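Local structure of putative type VI secretion protein (Escherichia coli, 6SKI) at residues A[279-292]-A[301-313]. The protein is a phospholipase effector of the type VI secretion system, loaded on the VgrG spike and probably hydrolysing membrane phospholipids of target cells. Sequence-based numbering, arbitrary orientation.
Sequences VFQITAMNEYRYNF and WPELALPGAHSDI
Gln-281 and Thr-283 exchange backbone hydrogen bonds with Pro-302, Leu-304 and Leu-306, and strands 279-284 and 303-306 run 25° apart in the same direction, which identifies a parallel pair. The closely packed, buried side is the face of Ile-282, Ala-284, Leu-304 and Leu-306, covered by helices 416-431 and 452-466. There Ile-313 folds back over the first strand: its CG2 meets CG2 of Ile-282 at 3.6 Å and its CG1 meets CB of Ala-284 at 3.5 Å. Phe-280, with CG anti to its backbone N (chi1 -174°), brings CZ to 3.6 Å from Leu-304 CB. At the Val-279 end of the pair, Val-279 CG2 sits over the six-membered ring of Trp-301, 3.7 Å from its centroid, a CH-pi contact. The other face is buried and polar at Gln-281, Thr-283 and Glu-303: Thr-283 OG1 gives Glu-303 OE2 a weak bond (3.2 Å), and Ser-296 and Ile-297 also bond this carboxylate. Solvent is reached at Ala-305, whose CB touches CG of partly exposed Met-285, just past the strand, at 3.6 Å. Farther on, the edge of Phe-292 approaches the face of His-310 with the planes at 61°. Glu-287 OE1 accepts a weak bond from the backbone N of His-310 (3.1 Å) and bonds Ser-489 OG, while OE2 forms a salt bridge with Arg-289 NE. His-310 ND1 bonds Asp-245 OD2, consistent with a probable Ser-197, His-310, Asp-245 triad, as in alpha/beta-hydrolases.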
ATOM      1  N   VAL A 279       8.112 -14.487  -5.045  1.00 42.90           N
ATOM      2  CA  VAL A 279       7.304 -13.292  -5.258  1.00 42.90           C
ATOM      3  C   VAL A 279       5.913 -13.739  -5.677  1.00 42.90           C
ATOM      4  O   VAL A 279       5.773 -14.638  -6.511  1.00 42.90           O
ATOM      5  CB  VAL A 279       7.916 -12.361  -6.322  1.00 42.90           C
ATOM      6  CG1 VAL A 279       7.039 -11.145  -6.536  1.00 42.90           C
ATOM      7  CG2 VAL A 279       9.317 -11.941  -5.921  1.00 42.90           C
ATOM      8  N   PHE A 280       4.889 -13.129  -5.087  1.00 43.88           N
ATOM      9  CA  PHE A 280       3.507 -13.425  -5.434  1.00 43.88           C
ATOM     10  C   PHE A 280       2.712 -12.133  -5.485  1.00 43.88           C
ATOM     11  O   PHE A 280       2.780 -11.326  -4.556  1.00 43.88           O
ATOM     12  CB  PHE A 280       2.873 -14.381  -4.425  1.00 43.88           C
ATOM     13  CG  PHE A 280       1.495 -14.833  -4.802  1.00 43.88           C
ATOM     14  CD1 PHE A 280       1.297 -15.654  -5.893  1.00 43.88           C
ATOM     15  CD2 PHE A 280       0.396 -14.426  -4.072  1.00 43.88           C
ATOM     16  CE1 PHE A 280       0.033 -16.067  -6.238  1.00 43.88           C
ATOM     17  CE2 PHE A 280      -0.867 -14.842  -4.414  1.00 43.88           C
ATOM     18  CZ  PHE A 280      -1.048 -15.660  -5.501  1.00 43.88           C
ATOM     19  N   GLN A 281       1.968 -11.936  -6.567  1.00 44.18           N
ATOM     20  CA  GLN A 281       1.029 -10.833  -6.672  1.00 44.18           C
ATOM     21  C   GLN A 281      -0.372 -11.353  -6.930  1.00 44.18           C
ATOM     22  O   GLN A 281      -0.570 -12.268  -7.733  1.00 44.18           O
ATOM     23  CB  GLN A 281       1.397  -9.858  -7.784  1.00 44.18           C
ATOM     24  CG  GLN A 281       0.668  -8.541  -7.650  1.00 44.18           C
ATOM     25  CD  GLN A 281       1.101  -7.512  -8.656  1.00 44.18           C
ATOM     26  OE1 GLN A 281       1.409  -7.834  -9.797  1.00 44.18           O
ATOM     27  NE2 GLN A 281       1.111  -6.257  -8.242  1.00 44.18           N
ATOM     28  N   ILE A 282      -1.340 -10.762  -6.244  1.00 43.52           N
ATOM     29  CA  ILE A 282      -2.745 -10.903  -6.589  1.00 43.52           C
ATOM     30  C   ILE A 282      -3.138  -9.668  -7.382  1.00 43.52           C
ATOM     31  O   ILE A 282      -2.553  -8.596  -7.196  1.00 43.52           O
ATOM     32  CB  ILE A 282      -3.624 -11.084  -5.343  1.00 43.52           C
ATOM     33  CG1 ILE A 282      -2.981 -12.089  -4.393  1.00 43.52           C
ATOM     34  CG2 ILE A 282      -4.992 -11.591  -5.740  1.00 43.52           C
ATOM     35  CD1 ILE A 282      -3.744 -12.300  -3.117  1.00 43.52           C
ATOM     36  N   THR A 283      -4.059  -9.828  -8.319  1.00 44.76           N
ATOM     37  CA  THR A 283      -4.453  -8.751  -9.213  1.00 44.76           C
ATOM     38  C   THR A 283      -5.970  -8.657  -9.236  1.00 44.76           C
ATOM     39  O   THR A 283      -6.661  -9.678  -9.210  1.00 44.76           O
ATOM     40  CB  THR A 283      -3.885  -8.995 -10.623  1.00 44.76           C
ATOM     41  OG1 THR A 283      -2.521  -8.562 -10.667  1.00 44.76           O
ATOM     42  CG2 THR A 283      -4.685  -8.264 -11.688  1.00 44.76           C
ATOM     43  N   ALA A 284      -6.483  -7.432  -9.267  1.00 44.38           N
ATOM     44  CA  ALA A 284      -7.921  -7.209  -9.316  1.00 44.38           C
ATOM     45  C   ALA A 284      -8.415  -7.366 -10.746  1.00 44.38           C
ATOM     46  O   ALA A 284      -8.012  -6.610 -11.634  1.00 44.38           O
ATOM     47  CB  ALA A 284      -8.257  -5.820  -8.785  1.00 44.38           C
ATOM     48  N   MET A 285      -9.299  -8.334 -10.967  1.00 45.58           N
ATOM     49  CA  MET A 285      -9.838  -8.567 -12.296  1.00 45.58           C
ATOM     50  C   MET A 285     -10.945  -7.595 -12.659  1.00 45.58           C
ATOM     51  O   MET A 285     -11.249  -7.443 -13.845  1.00 45.58           O
ATOM     52  CB  MET A 285     -10.373  -9.997 -12.414  1.00 45.58           C
ATOM     53  CG  MET A 285      -9.332 -11.013 -12.810  1.00 45.58           C
ATOM     54  SD  MET A 285      -9.994 -12.654 -13.144  1.00 45.58           S
ATOM     55  CE  MET A 285     -11.708 -12.448 -12.683  1.00 45.58           C
ATOM     56  N   ASN A 286     -11.539  -6.925 -11.676  1.00 44.79           N
ATOM     57  CA  ASN A 286     -12.646  -6.010 -11.901  1.00 44.79           C
ATOM     58  C   ASN A 286     -12.311  -4.631 -11.366  1.00 44.79           C
ATOM     59  O   ASN A 286     -13.158  -3.937 -10.801  1.00 44.79           O
ATOM     60  CB  ASN A 286     -13.932  -6.538 -11.276  1.00 44.79           C
ATOM     61  CG  ASN A 286     -14.249  -7.945 -11.715  1.00 44.79           C
ATOM     62  OD1 ASN A 286     -14.373  -8.219 -12.904  1.00 44.79           O
ATOM     63  ND2 ASN A 286     -14.391  -8.846 -10.758  1.00 44.79           N
ATOM     64  N   GLU A 287     -11.064  -4.215 -11.540  1.00 45.09           N
ATOM     65  CA  GLU A 287     -10.645  -2.848 -11.275  1.00 45.09           C
ATOM     66  C   GLU A 287     -10.461  -2.161 -12.618  1.00 45.09           C
ATOM     67  O   GLU A 287      -9.699  -2.642 -13.463  1.00 45.09           O
ATOM     68  CB  GLU A 287      -9.358  -2.807 -10.457  1.00 45.09           C
ATOM     69  CG  GLU A 287      -8.776  -1.417 -10.291  1.00 45.09           C
ATOM     70  CD  GLU A 287      -9.701  -0.477  -9.552  1.00 45.09           C
ATOM     71  OE1 GLU A 287     -10.528  -0.952  -8.750  1.00 45.09           O
ATOM     72  OE2 GLU A 287      -9.604   0.746  -9.769  1.00 45.09           O
ATOM     73  N   TYR A 288     -11.161  -1.047 -12.813  1.00 45.01           N
ATOM     74  CA  TYR A 288     -11.260  -0.433 -14.126  1.00 45.01           C
ATOM     75  C   TYR A 288     -11.001   1.063 -14.111  1.00 45.01           C
ATOM     76  O   TYR A 288     -11.121   1.700 -15.159  1.00 45.01           O
ATOM     77  CB  TYR A 288     -12.649  -0.694 -14.717  1.00 45.01           C
ATOM     78  CG  TYR A 288     -12.977  -2.159 -14.837  1.00 45.01           C
ATOM     79  CD1 TYR A 288     -12.166  -3.010 -15.561  1.00 45.01           C
ATOM     80  CD2 TYR A 288     -14.081  -2.695 -14.197  1.00 45.01           C
ATOM     81  CE1 TYR A 288     -12.456  -4.347 -15.665  1.00 45.01           C
ATOM     82  CE2 TYR A 288     -14.377  -4.032 -14.294  1.00 45.01           C
ATOM     83  CZ  TYR A 288     -13.559  -4.853 -15.029  1.00 45.01           C
ATOM     84  OH  TYR A 288     -13.846  -6.191 -15.134  1.00 45.01           O
ATOM     85  N   ARG A 289     -10.658   1.640 -12.966  1.00 44.54           N
ATOM     86  CA  ARG A 289     -10.506   3.078 -12.853  1.00 44.54           C
ATOM     87  C   ARG A 289      -9.308   3.562 -13.661  1.00 44.54           C
ATOM     88  O   ARG A 289      -8.351   2.828 -13.917  1.00 44.54           O
ATOM     89  CB  ARG A 289     -10.350   3.473 -11.389  1.00 44.54           C
ATOM     90  CG  ARG A 289     -11.661   3.629 -10.662  1.00 44.54           C
ATOM     91  CD  ARG A 289     -11.433   4.018  -9.227  1.00 44.54           C
ATOM     92  NE  ARG A 289     -10.847   2.921  -8.472  1.00 44.54           N
ATOM     93  CZ  ARG A 289     -10.750   2.898  -7.150  1.00 44.54           C
ATOM     94  NH1 ARG A 289     -11.202   3.917  -6.438  1.00 44.54           N
ATOM     95  NH2 ARG A 289     -10.202   1.857  -6.542  1.00 44.54           N
ATOM     96  N   TYR A 290      -9.375   4.829 -14.066  1.00 47.97           N
ATOM     97  CA  TYR A 290      -8.284   5.420 -14.827  1.00 47.97           C
ATOM     98  C   TYR A 290      -7.101   5.746 -13.926  1.00 47.97           C
ATOM     99  O   TYR A 290      -5.947   5.532 -14.310  1.00 47.97           O
ATOM    100  CB  TYR A 290      -8.777   6.676 -15.552  1.00 47.97           C
ATOM    101  CG  TYR A 290      -7.691   7.466 -16.239  1.00 47.97           C
ATOM    102  CD1 TYR A 290      -7.377   7.238 -17.568  1.00 47.97           C
ATOM    103  CD2 TYR A 290      -6.983   8.448 -15.562  1.00 47.97           C
ATOM    104  CE1 TYR A 290      -6.387   7.955 -18.199  1.00 47.97           C
ATOM    105  CE2 TYR A 290      -5.992   9.165 -16.181  1.00 47.97           C
ATOM    106  CZ  TYR A 290      -5.698   8.917 -17.500  1.00 47.97           C
ATOM    107  OH  TYR A 290      -4.709   9.636 -18.129  1.00 47.97           O
ATOM    108  N   ASN A 291      -7.371   6.250 -12.727  1.00 47.33           N
ATOM    109  CA  ASN A 291      -6.324   6.611 -11.785  1.00 47.33           C
ATOM    110  C   ASN A 291      -5.723   5.404 -11.083  1.00 47.33           C
ATOM    111  O   ASN A 291      -4.783   5.568 -10.302  1.00 47.33           O
ATOM    112  CB  ASN A 291      -6.873   7.583 -10.742  1.00 47.33           C
ATOM    113  CG  ASN A 291      -6.877   9.010 -11.228  1.00 47.33           C
ATOM    114  OD1 ASN A 291      -6.073   9.392 -12.072  1.00 47.33           O
ATOM    115  ND2 ASN A 291      -7.794   9.808 -10.704  1.00 47.33           N
ATOM    116  N   PHE A 292      -6.234   4.204 -11.344  1.00 44.12           N
ATOM    117  CA  PHE A 292      -5.734   2.978 -10.729  1.00 44.12           C
ATOM    118  C   PHE A 292      -5.358   2.040 -11.863  1.00 44.12           C
ATOM    119  O   PHE A 292      -6.145   1.191 -12.280  1.00 44.12           O
ATOM    120  CB  PHE A 292      -6.768   2.363  -9.803  1.00 44.12           C
ATOM    121  CG  PHE A 292      -7.054   3.187  -8.587  1.00 44.12           C
ATOM    122  CD1 PHE A 292      -7.826   4.331  -8.676  1.00 44.12           C
ATOM    123  CD2 PHE A 292      -6.557   2.817  -7.356  1.00 44.12           C
ATOM    124  CE1 PHE A 292      -8.090   5.088  -7.561  1.00 44.12           C
ATOM    125  CE2 PHE A 292      -6.822   3.572  -6.238  1.00 44.12           C
ATOM    126  CZ  PHE A 292      -7.589   4.707  -6.341  1.00 44.12           C
ATOM    127  N   TRP A 301       7.106 -13.233 -12.694  1.00 47.94           N
ATOM    128  CA  TRP A 301       6.854 -13.802 -11.377  1.00 47.94           C
ATOM    129  C   TRP A 301       5.425 -14.301 -11.308  1.00 47.94           C
ATOM    130  O   TRP A 301       4.582 -13.921 -12.126  1.00 47.94           O
ATOM    131  CB  TRP A 301       7.109 -12.752 -10.288  1.00 47.94           C
ATOM    132  CG  TRP A 301       8.547 -12.413 -10.119  1.00 47.94           C
ATOM    133  CD1 TRP A 301       9.186 -11.314 -10.600  1.00 47.94           C
ATOM    134  CD2 TRP A 301       9.532 -13.180  -9.423  1.00 47.94           C
ATOM    135  NE1 TRP A 301      10.510 -11.344 -10.244  1.00 47.94           N
ATOM    136  CE2 TRP A 301      10.747 -12.483  -9.522  1.00 47.94           C
ATOM    137  CE3 TRP A 301       9.503 -14.389  -8.726  1.00 47.94           C
ATOM    138  CZ2 TRP A 301      11.921 -12.950  -8.946  1.00 47.94           C
ATOM    139  CZ3 TRP A 301      10.668 -14.852  -8.156  1.00 47.94           C
ATOM    140  CH2 TRP A 301      11.861 -14.136  -8.270  1.00 47.94           C
ATOM    141  N   PRO A 302       5.116 -15.174 -10.349  1.00 46.79           N
ATOM    142  CA  PRO A 302       3.743 -15.673 -10.217  1.00 46.79           C
ATOM    143  C   PRO A 302       2.764 -14.555  -9.892  1.00 46.79           C
ATOM    144  O   PRO A 302       2.953 -13.789  -8.946  1.00 46.79           O
ATOM    145  CB  PRO A 302       3.856 -16.682  -9.071  1.00 46.79           C
ATOM    146  CG  PRO A 302       5.245 -17.183  -9.225  1.00 46.79           C
ATOM    147  CD  PRO A 302       6.014 -15.914  -9.446  1.00 46.79           C
ATOM    148  N   GLU A 303       1.707 -14.469 -10.694  1.00 48.42           N
ATOM    149  CA  GLU A 303       0.697 -13.430 -10.552  1.00 48.42           C
ATOM    150  C   GLU A 303      -0.672 -14.073 -10.668  1.00 48.42           C
ATOM    151  O   GLU A 303      -0.945 -14.780 -11.642  1.00 48.42           O
ATOM    152  CB  GLU A 303       0.861 -12.346 -11.616  1.00 48.42           C
ATOM    153  CG  GLU A 303      -0.252 -11.324 -11.607  1.00 48.42           C
ATOM    154  CD  GLU A 303       0.158 -10.013 -12.228  1.00 48.42           C
ATOM    155  OE1 GLU A 303       1.249  -9.518 -11.897  1.00 48.42           O
ATOM    156  OE2 GLU A 303      -0.610  -9.473 -13.049  1.00 48.42           O
ATOM    157  N   LEU A 304      -1.528 -13.831  -9.685  1.00 45.80           N
ATOM    158  CA  LEU A 304      -2.888 -14.345  -9.688  1.00 45.80           C
ATOM    159  C   LEU A 304      -3.861 -13.202  -9.915  1.00 45.80           C
ATOM    160  O   LEU A 304      -3.907 -12.255  -9.127  1.00 45.80           O
ATOM    161  CB  LEU A 304      -3.211 -15.054  -8.374  1.00 45.80           C
ATOM    162  CG  LEU A 304      -4.613 -15.649  -8.280  1.00 45.80           C
ATOM    163  CD1 LEU A 304      -4.795 -16.746  -9.296  1.00 45.80           C
ATOM    164  CD2 LEU A 304      -4.858 -16.171  -6.886  1.00 45.80           C
ATOM    165  N   ALA A 305      -4.639 -13.294 -10.986  1.00 45.14           N
ATOM    166  CA  ALA A 305      -5.728 -12.365 -11.222  1.00 45.14           C
ATOM    167  C   ALA A 305      -6.977 -12.905 -10.546  1.00 45.14           C
ATOM    168  O   ALA A 305      -7.416 -14.021 -10.841  1.00 45.14           O
ATOM    169  CB  ALA A 305      -5.966 -12.174 -12.719  1.00 45.14           C
ATOM    170  N   LEU A 306      -7.545 -12.118  -9.638  1.00 44.99           N
ATOM    171  CA  LEU A 306      -8.656 -12.584  -8.833  1.00 44.99           C
ATOM    172  C   LEU A 306      -9.832 -11.632  -8.984  1.00 44.99           C
ATOM    173  O   LEU A 306      -9.645 -10.411  -9.020  1.00 44.99           O
ATOM    174  CB  LEU A 306      -8.249 -12.684  -7.358  1.00 44.99           C
ATOM    175  CG  LEU A 306      -8.648 -13.948  -6.600  1.00 44.99           C
ATOM    176  CD1 LEU A 306      -8.426 -15.173  -7.458  1.00 44.99           C
ATOM    177  CD2 LEU A 306      -7.851 -14.054  -5.317  1.00 44.99           C
ATOM    178  N   PRO A 307     -11.052 -12.158  -9.085  1.00 44.60           N
ATOM    179  CA  PRO A 307     -12.218 -11.291  -9.274  1.00 44.60           C
ATOM    180  C   PRO A 307     -12.391 -10.328  -8.111  1.00 44.60           C
ATOM    181  O   PRO A 307     -12.284 -10.709  -6.945  1.00 44.60           O
ATOM    182  CB  PRO A 307     -13.378 -12.289  -9.364  1.00 44.60           C
ATOM    183  CG  PRO A 307     -12.867 -13.483  -8.631  1.00 44.60           C
ATOM    184  CD  PRO A 307     -11.449 -13.572  -9.085  1.00 44.60           C
ATOM    185  N   GLY A 308     -12.646  -9.077  -8.438  1.00 45.14           N
ATOM    186  CA  GLY A 308     -12.849  -8.060  -7.426  1.00 45.14           C
ATOM    187  C   GLY A 308     -12.274  -6.737  -7.874  1.00 45.14           C
ATOM    188  O   GLY A 308     -11.617  -6.627  -8.905  1.00 45.14           O
ATOM    189  N   ALA A 309     -12.530  -5.723  -7.067  1.00 44.47           N
ATOM    190  CA  ALA A 309     -12.016  -4.391  -7.304  1.00 44.47           C
ATOM    191  C   ALA A 309     -10.662  -4.249  -6.611  1.00 44.47           C
ATOM    192  O   ALA A 309     -10.070  -5.234  -6.162  1.00 44.47           O
ATOM    193  CB  ALA A 309     -13.035  -3.352  -6.824  1.00 44.47           C
ATOM    194  N   HIS A 310     -10.161  -3.021  -6.526  1.00 43.66           N
ATOM    195  CA  HIS A 310      -8.845  -2.776  -5.950  1.00 43.66           C
ATOM    196  C   HIS A 310      -8.835  -3.080  -4.455  1.00 43.66           C
ATOM    197  O   HIS A 310      -7.990  -3.841  -3.962  1.00 43.66           O
ATOM    198  CB  HIS A 310      -8.460  -1.326  -6.228  1.00 43.66           C
ATOM    199  CG  HIS A 310      -7.055  -0.985  -5.867  1.00 43.66           C
ATOM    200  ND1 HIS A 310      -5.974  -1.449  -6.580  1.00 43.66           N
ATOM    201  CD2 HIS A 310      -6.554  -0.191  -4.894  1.00 43.66           C
ATOM    202  CE1 HIS A 310      -4.865  -0.974  -6.048  1.00 43.66           C
ATOM    203  NE2 HIS A 310      -5.190  -0.206  -5.024  1.00 43.66           N
ATOM    204  N   SER A 311      -9.789  -2.514  -3.723  1.00 44.05           N
ATOM    205  CA  SER A 311      -9.922  -2.748  -2.297  1.00 44.05           C
ATOM    206  C   SER A 311     -10.736  -3.997  -1.989  1.00 44.05           C
ATOM    207  O   SER A 311     -11.063  -4.241  -0.825  1.00 44.05           O
ATOM    208  CB  SER A 311     -10.548  -1.526  -1.623  1.00 44.05           C
ATOM    209  OG  SER A 311      -9.553  -0.631  -1.163  1.00 44.05           O
ATOM    210  N   ASP A 312     -11.059  -4.794  -3.004  1.00 46.10           N
ATOM    211  CA  ASP A 312     -11.574  -6.139  -2.808  1.00 46.10           C
ATOM    212  C   ASP A 312     -10.471  -7.170  -2.932  1.00 46.10           C
ATOM    213  O   ASP A 312     -10.692  -8.347  -2.637  1.00 46.10           O
ATOM    214  CB  ASP A 312     -12.681  -6.448  -3.820  1.00 46.10           C
ATOM    215  CG  ASP A 312     -13.982  -5.785  -3.470  1.00 46.10           C
ATOM    216  OD1 ASP A 312     -14.357  -5.822  -2.282  1.00 46.10           O
ATOM    217  OD2 ASP A 312     -14.629  -5.227  -4.377  1.00 46.10           O
ATOM    218  N   ILE A 313      -9.291  -6.744  -3.353  1.00 44.28           N
ATOM    219  CA  ILE A 313      -8.100  -7.571  -3.380  1.00 44.28           C
ATOM    220  C   ILE A 313      -7.163  -7.198  -2.245  1.00 44.28           C
ATOM    221  O   ILE A 313      -6.612  -8.068  -1.570  1.00 44.28           O
ATOM    222  CB  ILE A 313      -7.387  -7.458  -4.745  1.00 44.28           C
ATOM    223  CG1 ILE A 313      -8.340  -7.841  -5.875  1.00 44.28           C
ATOM    224  CG2 ILE A 313      -6.134  -8.304  -4.768  1.00 44.28           C
ATOM    225  CD1 ILE A 313      -8.765  -9.275  -5.877  1.00 44.28           C
TER